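Uncharacterized protein (PDB 4L3R) is of unknown function but belongs to the DUF4847 family of the calycin clan, whose best-known members, the lipocalins, carry small hydrophobic molecules. Local coordinates at residues B[50-58]-B[68-76]; B[75-83]-B[94-102]. All blocks are in the same frame, centred on the assembly; numbering follows the deposited sequence.

Interaction 1 of 2, residues B[50-58]-B[68-76]; sequences TENFTLNFN and GTVSAHAVK
F53 and T54 both face H73 in a G1 beta bulge at one end of the antiparallel hairpin formed by strands 54-61 and 66-73. Backbone bonds run in reciprocal pairs at T54/H73, N56/S71 and N58/T69; at the bulge, F53 N reaches A74 O at 3.0 Å, in the carbonyl plane and on a lone pair.

The H73 ring turns its ND1 edge to the 50-53 loop, CG anti to the backbone N (chi1 175°). Its ND1 donates almost straight to E51 O (2.8 Å, 172°), which lies in the ring plane although ND1 stands above the carbonyl plane, while NE2 makes a weak bond to V75 O. A leucine here would probably take from the E51 carbonyl its straight imidazole donor, leaving the 50-53 loop less tightly tied to strand 66-73.

Apolar side chains fill the face turned to helix 106-116 and strand 127-134: L55 CD1 meets V70 CG1 at 3.5 Å, and F57 lies alongside V70, CE2 to CG2 3.4 Å. Beyond the strand ends, F53 CZ packs on V75 CG2.

Polar residues suit the other face, where N56 ND2 bonds T14 and T69 OG1 bonds D81. There one water joins N58 OD1 (3.1 Å), T69 OG1 (2.7 Å) and S71 OG (2.9 Å).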
ATOM      1  N   THR B  50      14.152  15.142  14.603  1.00 66.30           N
ATOM      2  CA  THR B  50      12.987  14.318  14.245  1.00 65.82           C
ATOM      3  C   THR B  50      13.104  13.655  12.865  1.00 66.74           C
ATOM      4  O   THR B  50      12.912  12.454  12.756  1.00 62.34           O
ATOM      5  CB  THR B  50      11.703  15.182  14.300  1.00 74.94           C
ATOM      6  OG1 THR B  50      11.594  15.731  15.615  1.00 77.02           O
ATOM      7  CG2 THR B  50      10.432  14.387  13.969  1.00 70.52           C
ATOM      8  N   GLU B  51      13.392  14.445  11.831  1.00 66.22           N
ATOM      9  CA  GLU B  51      13.465  13.968  10.448  1.00 64.61           C
ATOM     10  C   GLU B  51      14.689  13.087  10.145  1.00 64.05           C
ATOM     11  O   GLU B  51      14.676  12.434   9.107  1.00 62.61           O
ATOM     12  CB  GLU B  51      13.410  15.149   9.443  1.00 69.10           C
ATOM     13  CG  GLU B  51      14.556  16.156   9.526  1.00 86.67           C
ATOM     14  CD  GLU B  51      14.278  17.426  10.310  1.00116.40           C
ATOM     15  OE1 GLU B  51      13.565  17.348  11.337  1.00107.48           O
ATOM     16  OE2 GLU B  51      14.837  18.484   9.940  1.00120.31           O
ATOM     17  N   ASN B  52      15.730  13.050  11.004  1.00 59.16           N
ATOM     18  CA  ASN B  52      16.930  12.232  10.750  1.00 54.96           C
ATOM     19  C   ASN B  52      16.767  10.785  11.210  1.00 55.14           C
ATOM     20  O   ASN B  52      16.098  10.514  12.209  1.00 55.47           O
ATOM     21  CB  ASN B  52      18.159  12.838  11.426  1.00 52.79           C
ATOM     22  CG  ASN B  52      18.555  14.183  10.871  1.00 62.58           C
ATOM     23  OD1 ASN B  52      18.034  14.633   9.860  1.00 61.28           O
ATOM     24  ND2 ASN B  52      19.507  14.857  11.508  1.00 55.39           N
ATOM     25  N   PHE B  53      17.403   9.858  10.465  1.00 48.59           N
ATOM     26  CA  PHE B  53      17.408   8.413  10.705  1.00 45.97           C
ATOM     27  C   PHE B  53      15.982   7.845  10.746  1.00 50.51           C
ATOM     28  O   PHE B  53      15.605   7.139  11.686  1.00 49.47           O
ATOM     29  CB  PHE B  53      18.191   8.057  11.980  1.00 47.32           C
ATOM     30  CG  PHE B  53      19.612   8.568  11.979  1.00 47.71           C
ATOM     31  CD1 PHE B  53      20.645   7.793  11.472  1.00 48.32           C
ATOM     32  CD2 PHE B  53      19.918   9.817  12.502  1.00 50.35           C
ATOM     33  CE1 PHE B  53      21.950   8.277  11.446  1.00 48.88           C
ATOM     34  CE2 PHE B  53      21.227  10.297  12.489  1.00 52.77           C
ATOM     35  CZ  PHE B  53      22.238   9.517  11.975  1.00 49.49           C
ATOM     36  N   THR B  54      15.200   8.153   9.699  1.00 48.32           N
ATOM     37  CA  THR B  54      13.828   7.675   9.562  1.00 48.44           C
ATOM     38  C   THR B  54      13.755   6.609   8.466  1.00 50.55           C
ATOM     39  O   THR B  54      14.622   6.550   7.588  1.00 48.77           O
ATOM     40  CB  THR B  54      12.876   8.824   9.272  1.00 56.62           C
ATOM     41  OG1 THR B  54      13.247   9.455   8.045  1.00 59.97           O
ATOM     42  CG2 THR B  54      12.818   9.833  10.399  1.00 54.76           C
ATOM     43  N   LEU B  55      12.718   5.776   8.526  1.00 47.18           N
ATOM     44  CA  LEU B  55      12.474   4.700   7.566  1.00 46.73           C
ATOM     45  C   LEU B  55      10.972   4.632   7.305  1.00 52.67           C
ATOM     46  O   LEU B  55      10.180   4.708   8.244  1.00 54.00           O
ATOM     47  CB  LEU B  55      13.037   3.377   8.123  1.00 46.09           C
ATOM     48  CG  LEU B  55      12.698   2.069   7.389  1.00 50.20           C
ATOM     49  CD1 LEU B  55      13.425   1.986   6.054  1.00 49.60           C
ATOM     50  CD2 LEU B  55      13.098   0.873   8.233  1.00 51.12           C
ATOM     51  N   ASN B  56      10.578   4.564   6.032  1.00 48.25           N
ATOM     52  CA  ASN B  56       9.172   4.534   5.647  1.00 48.82           C
ATOM     53  C   ASN B  56       8.914   3.452   4.620  1.00 52.18           C
ATOM     54  O   ASN B  56       9.612   3.379   3.608  1.00 50.70           O
ATOM     55  CB  ASN B  56       8.758   5.888   5.053  1.00 48.30           C
ATOM     56  CG  ASN B  56       8.577   6.974   6.070  1.00 62.39           C
ATOM     57  OD1 ASN B  56       9.485   7.766   6.316  1.00 59.66           O
ATOM     58  ND2 ASN B  56       7.394   7.069   6.664  1.00 50.93           N
ATOM     59  N   PHE B  57       7.906   2.626   4.878  1.00 49.95           N
ATOM     60  CA  PHE B  57       7.428   1.606   3.955  1.00 50.35           C
ATOM     61  C   PHE B  57       6.212   2.211   3.296  1.00 57.28           C
ATOM     62  O   PHE B  57       5.245   2.510   3.994  1.00 57.57           O
ATOM     63  CB  PHE B  57       7.106   0.312   4.699  1.00 51.76           C
ATOM     64  CG  PHE B  57       8.347  -0.363   5.223  1.00 51.47           C
ATOM     65  CD1 PHE B  57       8.918   0.032   6.422  1.00 53.61           C
ATOM     66  CD2 PHE B  57       8.965  -1.368   4.501  1.00 52.30           C
ATOM     67  CE1 PHE B  57      10.059  -0.596   6.909  1.00 53.52           C
ATOM     68  CE2 PHE B  57      10.104  -1.999   4.991  1.00 54.26           C
ATOM     69  CZ  PHE B  57      10.642  -1.614   6.195  1.00 52.51           C
ATOM     70  N   ASN B  58       6.289   2.516   1.998  1.00 56.56           N
ATOM     71  CA  ASN B  58       5.173   3.163   1.299  1.00 59.81           C
ATOM     72  C   ASN B  58       4.771   2.430   0.049  1.00 66.85           C
ATOM     73  O   ASN B  58       5.573   1.706  -0.543  1.00 65.28           O
ATOM     74  CB  ASN B  58       5.533   4.599   0.897  1.00 59.91           C
ATOM     75  CG  ASN B  58       6.126   5.451   1.986  1.00 78.79           C
ATOM     76  OD1 ASN B  58       7.275   5.886   1.893  1.00 71.64           O
ATOM     77  ND2 ASN B  58       5.339   5.753   3.010  1.00 73.35           N
ATOM     78  N   GLY B  68       4.892  -1.656  -3.307  1.00 56.78           N
ATOM     79  CA  GLY B  68       5.433  -1.322  -1.996  1.00 54.61           C
ATOM     80  C   GLY B  68       6.936  -1.137  -2.106  1.00 57.17           C
ATOM     81  O   GLY B  68       7.617  -1.985  -2.692  1.00 55.40           O
ATOM     82  N   THR B  69       7.455  -0.008  -1.595  1.00 54.22           N
ATOM     83  CA  THR B  69       8.882   0.320  -1.640  1.00 53.17           C
ATOM     84  C   THR B  69       9.351   0.829  -0.289  1.00 56.27           C
ATOM     85  O   THR B  69       8.535   1.056   0.608  1.00 56.39           O
ATOM     86  CB  THR B  69       9.171   1.385  -2.718  1.00 60.61           C
ATOM     87  OG1 THR B  69       8.483   2.585  -2.385  1.00 64.71           O
ATOM     88  CG2 THR B  69       8.802   0.932  -4.113  1.00 59.36           C
ATOM     89  N   VAL B  70      10.667   1.016  -0.155  1.00 51.04           N
ATOM     90  CA  VAL B  70      11.284   1.533   1.064  1.00 49.47           C
ATOM     91  C   VAL B  70      11.928   2.877   0.772  1.00 50.95           C
ATOM     92  O   VAL B  70      12.628   3.031  -0.231  1.00 49.69           O
ATOM     93  CB  VAL B  70      12.320   0.541   1.653  1.00 52.71           C
ATOM     94  CG1 VAL B  70      13.266   1.228   2.639  1.00 52.78           C
ATOM     95  CG2 VAL B  70      11.619  -0.596   2.343  1.00 52.68           C
ATOM     96  N   SER B  71      11.722   3.821   1.684  1.00 46.67           N
ATOM     97  CA  SER B  71      12.354   5.135   1.664  1.00 47.04           C
ATOM     98  C   SER B  71      12.999   5.356   3.025  1.00 49.68           C
ATOM     99  O   SER B  71      12.465   4.903   4.031  1.00 48.97           O
ATOM    100  CB  SER B  71      11.340   6.235   1.357  1.00 51.61           C
ATOM    101  OG  SER B  71      10.959   6.223  -0.008  1.00 62.38           O
ATOM    102  N   ALA B  72      14.143   6.015   3.059  1.00 46.62           N
ATOM    103  CA  ALA B  72      14.814   6.300   4.317  1.00 45.92           C
ATOM    104  C   ALA B  72      15.607   7.577   4.213  1.00 51.45           C
ATOM    105  O   ALA B  72      16.048   7.964   3.129  1.00 52.13           O
ATOM    106  CB  ALA B  72      15.727   5.152   4.715  1.00 44.53           C
ATOM    107  N   HIS B  73      15.762   8.247   5.339  1.00 48.92           N
ATOM    108  CA  HIS B  73      16.553   9.464   5.413  1.00 50.37           C
ATOM    109  C   HIS B  73      17.492   9.323   6.585  1.00 52.65           C
ATOM    110  O   HIS B  73      17.033   9.059   7.692  1.00 51.20           O
ATOM    111  CB  HIS B  73      15.659  10.699   5.550  1.00 53.54           C
ATOM    112  CG  HIS B  73      16.441  11.960   5.742  1.00 59.33           C
ATOM    113  ND1 HIS B  73      16.282  12.733   6.869  1.00 62.79           N
ATOM    114  CD2 HIS B  73      17.424  12.497   4.984  1.00 62.33           C
ATOM    115  CE1 HIS B  73      17.120  13.748   6.738  1.00 64.15           C
ATOM    116  NE2 HIS B  73      17.844  13.634   5.628  1.00 64.31           N
ATOM    117  N   ALA B  74      18.802   9.450   6.338  1.00 49.02           N
ATOM    118  CA  ALA B  74      19.810   9.412   7.386  1.00 47.99           C
ATOM    119  C   ALA B  74      20.046  10.856   7.859  1.00 51.76           C
ATOM    120  O   ALA B  74      19.286  11.314   8.705  1.00 51.25           O
ATOM    121  CB  ALA B  74      21.084   8.761   6.874  1.00 48.08           C
ATOM    122  N   VAL B  75      21.039  11.583   7.312  1.00 49.47           N
ATOM    123  CA  VAL B  75      21.287  12.981   7.677  1.00 51.84           C
ATOM    124  C   VAL B  75      21.330  13.781   6.375  1.00 59.60           C
ATOM    125  O   VAL B  75      20.382  14.512   6.083  1.00 62.13           O
ATOM    126  CB  VAL B  75      22.571  13.141   8.542  1.00 56.03           C
ATOM    127  CG1 VAL B  75      22.846  14.619   8.851  1.00 58.57           C
ATOM    128  CG2 VAL B  75      22.455  12.333   9.833  1.00 53.73           C
ATOM    129  N   LYS B  76      22.392  13.613   5.575  1.00 57.45           N
ATOM    130  CA  LYS B  76      22.541  14.270   4.271  1.00 60.41           C
ATOM    131  C   LYS B  76      22.133  13.342   3.109  1.00 63.78           C
ATOM    132  O   LYS B  76      21.911  13.842   2.009  1.00 67.16           O
ATOM    133  CB  LYS B  76      23.994  14.736   4.073  1.00 64.53           C
ATOM    134  CG  LYS B  76      24.474  15.671   5.171  1.00 74.05           C
ATOM    135  CD  LYS B  76      25.772  16.391   4.822  1.00 81.59           C
ATOM    136  CE  LYS B  76      26.941  15.457   4.656  1.00 86.77           C
ATOM    137  NZ  LYS B  76      28.239  16.188   4.633  1.00 95.85           N
TER
HETATM  138  O   HOH W   1       8.853   4.307  -0.285  1.00 69.64           O

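Interaction 2 of 2, residues B[75-83]-B[94-102]; sequences VKANISDAI and SISGKAYGS
Y100 and N78 bring the flat groups to this contact, yet they meet chiefly through their backbones. The tyrosine ring leads away from 75-83, so neither its faces nor its edges meet that segment; of its side chain only CB comes close, 3.8 Å from N78 O. The N78 amide turns instead to the imidazole of H73. Between these two residues the main chains form a single antiparallel bridge, Y100 N to N78 O (2.7 Å) and N78 N to Y100 O.

A second bridge pairs I83 with S96, its register shifted by one, consistent with the corner at D81, where D81 and A82 face V70 of strand 66-73 in a G1 beta bulge. Small residues suit the close spacing: A82 CB touches both S96 O (3.4 Å) and I95 CG2 (3.7 Å), and A77 CB lies against Y100 O and G101 O. At the backbone angles of G97 and G101 any side chain would collide with the carbonyl oxygen of the residue before; at G101 it would also strike K76 O.

Waters supplement the direct bonds. One accepts from S80 N and donates to K98 O, 2.7 Å from that oxygen, and another gathers I83 O, S94 OG and S96 OG. The K76 chain, bent at chi3 (-64°), carries CE to 3.6 Å from S102 O and NZ to a third water.

Strand 78-87 lies between strands 66-73 and 92-96. I79 and A99 pack together on I112 of helix 106-116, I79 reaching F116 as well, while I95 rests on V70.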
ATOM      1  N   VAL B  75      21.039  11.583   7.312  1.00 49.47           N
ATOM      2  CA  VAL B  75      21.287  12.981   7.677  1.00 51.84           C
ATOM      3  C   VAL B  75      21.330  13.781   6.375  1.00 59.60           C
ATOM      4  O   VAL B  75      20.382  14.512   6.083  1.00 62.13           O
ATOM      5  CB  VAL B  75      22.571  13.141   8.542  1.00 56.03           C
ATOM      6  CG1 VAL B  75      22.846  14.619   8.851  1.00 58.57           C
ATOM      7  CG2 VAL B  75      22.455  12.333   9.833  1.00 53.73           C
ATOM      8  N   LYS B  76      22.392  13.613   5.575  1.00 57.45           N
ATOM      9  CA  LYS B  76      22.541  14.270   4.271  1.00 60.41           C
ATOM     10  C   LYS B  76      22.133  13.342   3.109  1.00 63.78           C
ATOM     11  O   LYS B  76      21.911  13.842   2.009  1.00 67.16           O
ATOM     12  CB  LYS B  76      23.994  14.736   4.073  1.00 64.53           C
ATOM     13  CG  LYS B  76      24.474  15.671   5.171  1.00 74.05           C
ATOM     14  CD  LYS B  76      25.772  16.391   4.822  1.00 81.59           C
ATOM     15  CE  LYS B  76      26.941  15.457   4.656  1.00 86.77           C
ATOM     16  NZ  LYS B  76      28.239  16.188   4.633  1.00 95.85           N
ATOM     17  N   ALA B  77      22.021  12.013   3.337  1.00 56.31           N
ATOM     18  CA  ALA B  77      21.683  11.071   2.273  1.00 55.20           C
ATOM     19  C   ALA B  77      20.263  10.516   2.415  1.00 57.03           C
ATOM     20  O   ALA B  77      19.733  10.401   3.521  1.00 53.67           O
ATOM     21  CB  ALA B  77      22.678   9.924   2.246  1.00 54.39           C
ATOM     22  N   ASN B  78      19.672  10.151   1.269  1.00 55.46           N
ATOM     23  CA  ASN B  78      18.327   9.593   1.170  1.00 54.32           C
ATOM     24  C   ASN B  78      18.301   8.308   0.373  1.00 55.77           C
ATOM     25  O   ASN B  78      19.051   8.160  -0.588  1.00 56.38           O
ATOM     26  CB  ASN B  78      17.386  10.591   0.463  1.00 54.72           C
ATOM     27  CG  ASN B  78      16.982  11.756   1.316  1.00 82.23           C
ATOM     28  OD1 ASN B  78      16.106  11.638   2.173  1.00 75.09           O
ATOM     29  ND2 ASN B  78      17.604  12.911   1.113  1.00 79.69           N
ATOM     30  N   ILE B  79      17.374   7.423   0.728  1.00 49.73           N
ATOM     31  CA  ILE B  79      17.018   6.228  -0.023  1.00 48.64           C
ATOM     32  C   ILE B  79      15.594   6.524  -0.493  1.00 52.59           C
ATOM     33  O   ILE B  79      14.745   6.809   0.349  1.00 51.79           O
ATOM     34  CB  ILE B  79      17.151   4.934   0.814  1.00 49.34           C
ATOM     35  CG1 ILE B  79      18.618   4.734   1.253  1.00 48.80           C
ATOM     36  CG2 ILE B  79      16.620   3.718   0.027  1.00 49.61           C
ATOM     37  CD1 ILE B  79      18.836   3.581   2.211  1.00 51.70           C
ATOM     38  N   SER B  80      15.352   6.558  -1.807  1.00 50.87           N
ATOM     39  CA  SER B  80      14.035   6.904  -2.354  1.00 53.29           C
ATOM     40  C   SER B  80      13.466   5.776  -3.201  1.00 60.70           C
ATOM     41  O   SER B  80      14.031   5.442  -4.247  1.00 62.58           O
ATOM     42  CB  SER B  80      14.122   8.173  -3.197  1.00 59.24           C
ATOM     43  OG  SER B  80      14.569   9.252  -2.391  1.00 72.72           O
ATOM     44  N   ASP B  81      12.335   5.215  -2.755  1.00 57.33           N
ATOM     45  CA  ASP B  81      11.602   4.140  -3.423  1.00 58.01           C
ATOM     46  C   ASP B  81      12.524   2.965  -3.804  1.00 59.05           C
ATOM     47  O   ASP B  81      12.499   2.500  -4.948  1.00 58.95           O
ATOM     48  CB  ASP B  81      10.843   4.676  -4.662  1.00 63.83           C
ATOM     49  CG  ASP B  81       9.710   5.647  -4.347  1.00 82.60           C
ATOM     50  OD1 ASP B  81       8.969   5.404  -3.358  1.00 82.94           O
ATOM     51  OD2 ASP B  81       9.507   6.600  -5.136  1.00 94.42           O
ATOM     52  N   ALA B  82      13.333   2.479  -2.827  1.00 53.06           N
ATOM     53  CA  ALA B  82      14.193   1.320  -3.069  1.00 51.69           C
ATOM     54  C   ALA B  82      13.306   0.081  -3.318  1.00 55.17           C
ATOM     55  O   ALA B  82      12.203  -0.019  -2.756  1.00 54.14           O
ATOM     56  CB  ALA B  82      15.129   1.087  -1.890  1.00 50.22           C
ATOM     57  N   ILE B  83      13.771  -0.845  -4.178  1.00 51.86           N
ATOM     58  CA  ILE B  83      13.012  -2.056  -4.502  1.00 51.14           C
ATOM     59  C   ILE B  83      12.965  -2.934  -3.255  1.00 51.76           C
ATOM     60  O   ILE B  83      14.005  -3.244  -2.685  1.00 49.01           O
ATOM     61  CB  ILE B  83      13.608  -2.807  -5.719  1.00 56.70           C
ATOM     62  CG1 ILE B  83      13.554  -1.932  -6.996  1.00 59.41           C
ATOM     63  CG2 ILE B  83      12.865  -4.138  -5.952  1.00 58.31           C
ATOM     64  CD1 ILE B  83      14.617  -2.293  -8.037  1.00 71.82           C
ATOM     65  N   SER B  94      14.450  -7.805   1.848  1.00 52.37           N
ATOM     66  CA  SER B  94      15.589  -7.402   1.032  1.00 52.99           C
ATOM     67  C   SER B  94      15.299  -5.991   0.464  1.00 54.28           C
ATOM     68  O   SER B  94      14.187  -5.736   0.003  1.00 53.36           O
ATOM     69  CB  SER B  94      15.860  -8.446  -0.054  1.00 60.34           C
ATOM     70  OG  SER B  94      16.032  -7.908  -1.356  1.00 73.77           O
ATOM     71  N   ILE B  95      16.271  -5.073   0.583  1.00 49.20           N
ATOM     72  CA  ILE B  95      16.172  -3.694   0.097  1.00 48.00           C
ATOM     73  C   ILE B  95      17.272  -3.517  -0.935  1.00 52.47           C
ATOM     74  O   ILE B  95      18.433  -3.730  -0.607  1.00 52.11           O
ATOM     75  CB  ILE B  95      16.299  -2.671   1.270  1.00 49.57           C
ATOM     76  CG1 ILE B  95      15.151  -2.865   2.297  1.00 48.82           C
ATOM     77  CG2 ILE B  95      16.340  -1.206   0.729  1.00 49.03           C
ATOM     78  CD1 ILE B  95      15.344  -2.136   3.665  1.00 51.56           C
ATOM     79  N   SER B  96      16.922  -3.140  -2.171  1.00 50.82           N
ATOM     80  CA  SER B  96      17.886  -2.977  -3.259  1.00 52.77           C
ATOM     81  C   SER B  96      17.825  -1.573  -3.856  1.00 56.15           C
ATOM     82  O   SER B  96      16.741  -1.025  -4.037  1.00 54.60           O
ATOM     83  CB  SER B  96      17.609  -4.001  -4.358  1.00 59.45           C
ATOM     84  OG  SER B  96      17.649  -5.320  -3.842  1.00 72.57           O
ATOM     85  N   GLY B  97      18.991  -1.049  -4.213  1.00 54.29           N
ATOM     86  CA  GLY B  97      19.136   0.270  -4.818  1.00 55.26           C
ATOM     87  C   GLY B  97      20.392   0.967  -4.348  1.00 59.79           C
ATOM     88  O   GLY B  97      21.333   0.320  -3.878  1.00 58.62           O
ATOM     89  N   LYS B  98      20.413   2.295  -4.470  1.00 58.12           N
ATOM     90  CA  LYS B  98      21.553   3.106  -4.037  1.00 58.80           C
ATOM     91  C   LYS B  98      21.062   4.396  -3.403  1.00 60.83           C
ATOM     92  O   LYS B  98      20.015   4.922  -3.789  1.00 62.00           O
ATOM     93  CB  LYS B  98      22.522   3.397  -5.199  1.00 65.07           C
ATOM     94  CG  LYS B  98      21.861   3.871  -6.482  1.00 83.29           C
ATOM     95  CD  LYS B  98      22.893   4.233  -7.543  1.00 98.59           C
ATOM     96  CE  LYS B  98      22.244   4.519  -8.875  1.00114.74           C
ATOM     97  NZ  LYS B  98      23.238   4.935  -9.896  1.00127.40           N
ATOM     98  N   ALA B  99      21.810   4.888  -2.418  1.00 53.22           N
ATOM     99  CA  ALA B  99      21.454   6.117  -1.726  1.00 51.93           C
ATOM    100  C   ALA B  99      21.820   7.340  -2.574  1.00 58.85           C
ATOM    101  O   ALA B  99      22.764   7.295  -3.364  1.00 60.90           O
ATOM    102  CB  ALA B  99      22.166   6.189  -0.383  1.00 50.54           C
ATOM    103  N   TYR B 100      21.065   8.429  -2.406  1.00 55.10           N
ATOM    104  CA  TYR B 100      21.339   9.701  -3.074  1.00 57.14           C
ATOM    105  C   TYR B 100      22.019  10.591  -2.049  1.00 61.92           C
ATOM    106  O   TYR B 100      21.464  10.792  -0.974  1.00 59.60           O
ATOM    107  CB  TYR B 100      20.053  10.332  -3.601  1.00 58.26           C
ATOM    108  CG  TYR B 100      20.300  11.662  -4.278  1.00 63.96           C
ATOM    109  CD1 TYR B 100      20.833  11.725  -5.558  1.00 68.86           C
ATOM    110  CD2 TYR B 100      20.006  12.857  -3.636  1.00 65.70           C
ATOM    111  CE1 TYR B 100      21.067  12.946  -6.183  1.00 73.86           C
ATOM    112  CE2 TYR B 100      20.222  14.083  -4.256  1.00 71.20           C
ATOM    113  CZ  TYR B 100      20.773  14.126  -5.522  1.00 81.19           C
ATOM    114  OH  TYR B 100      20.996  15.340  -6.123  1.00 87.46           O
ATOM    115  N   GLY B 101      23.212  11.076  -2.359  1.00 62.31           N
ATOM    116  CA  GLY B 101      23.979  11.915  -1.450  1.00 63.06           C
ATOM    117  C   GLY B 101      24.982  11.106  -0.662  1.00 67.11           C
ATOM    118  O   GLY B 101      24.865   9.884  -0.551  1.00 63.71           O
ATOM    119  N   SER B 102      25.985  11.791  -0.122  1.00 67.86           N
ATOM    120  CA  SER B 102      27.080  11.180   0.633  1.00 67.04           C
ATOM    121  C   SER B 102      26.975  11.537   2.115  1.00 69.03           C
ATOM    122  O   SER B 102      26.481  12.612   2.449  1.00 70.87           O
ATOM    123  CB  SER B 102      28.411  11.675   0.066  1.00 75.23           C
ATOM    124  OG  SER B 102      29.508  10.886   0.494  1.00 88.51           O
TER
HETATM  125  O   HOH W   2      29.168  14.598   2.638  1.00 72.68           O
HETATM  126  O   HOH W   3      17.470   5.724  -3.615  1.00 59.54           O
HETATM  127  O   HOH W   4      15.049  -5.933  -3.324  1.00 56.45           O

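From the N terminus, after helix 4-10, strand 15-22 and helix 37-48, the chain enters strand 54-61, turns back in strand 66-73, and interaction 1 closes that hairpin. It then passes through V75 and K76, which belong to both contacts, into strand 78-87, and interaction 2 closes the next hairpin with 92-96 and the segment beyond it. The two are in series, neither nested nor crossed, with centres about 9 Å apart. Backbone pairing of V70 with A82 and of A72 with I79 joins them, so four successive strands form one antiparallel meander within the sheet. E103, just past interaction 2, accepts bonds from V75 N and A77 N, tying the connecting loop to the approach to helix 106-116.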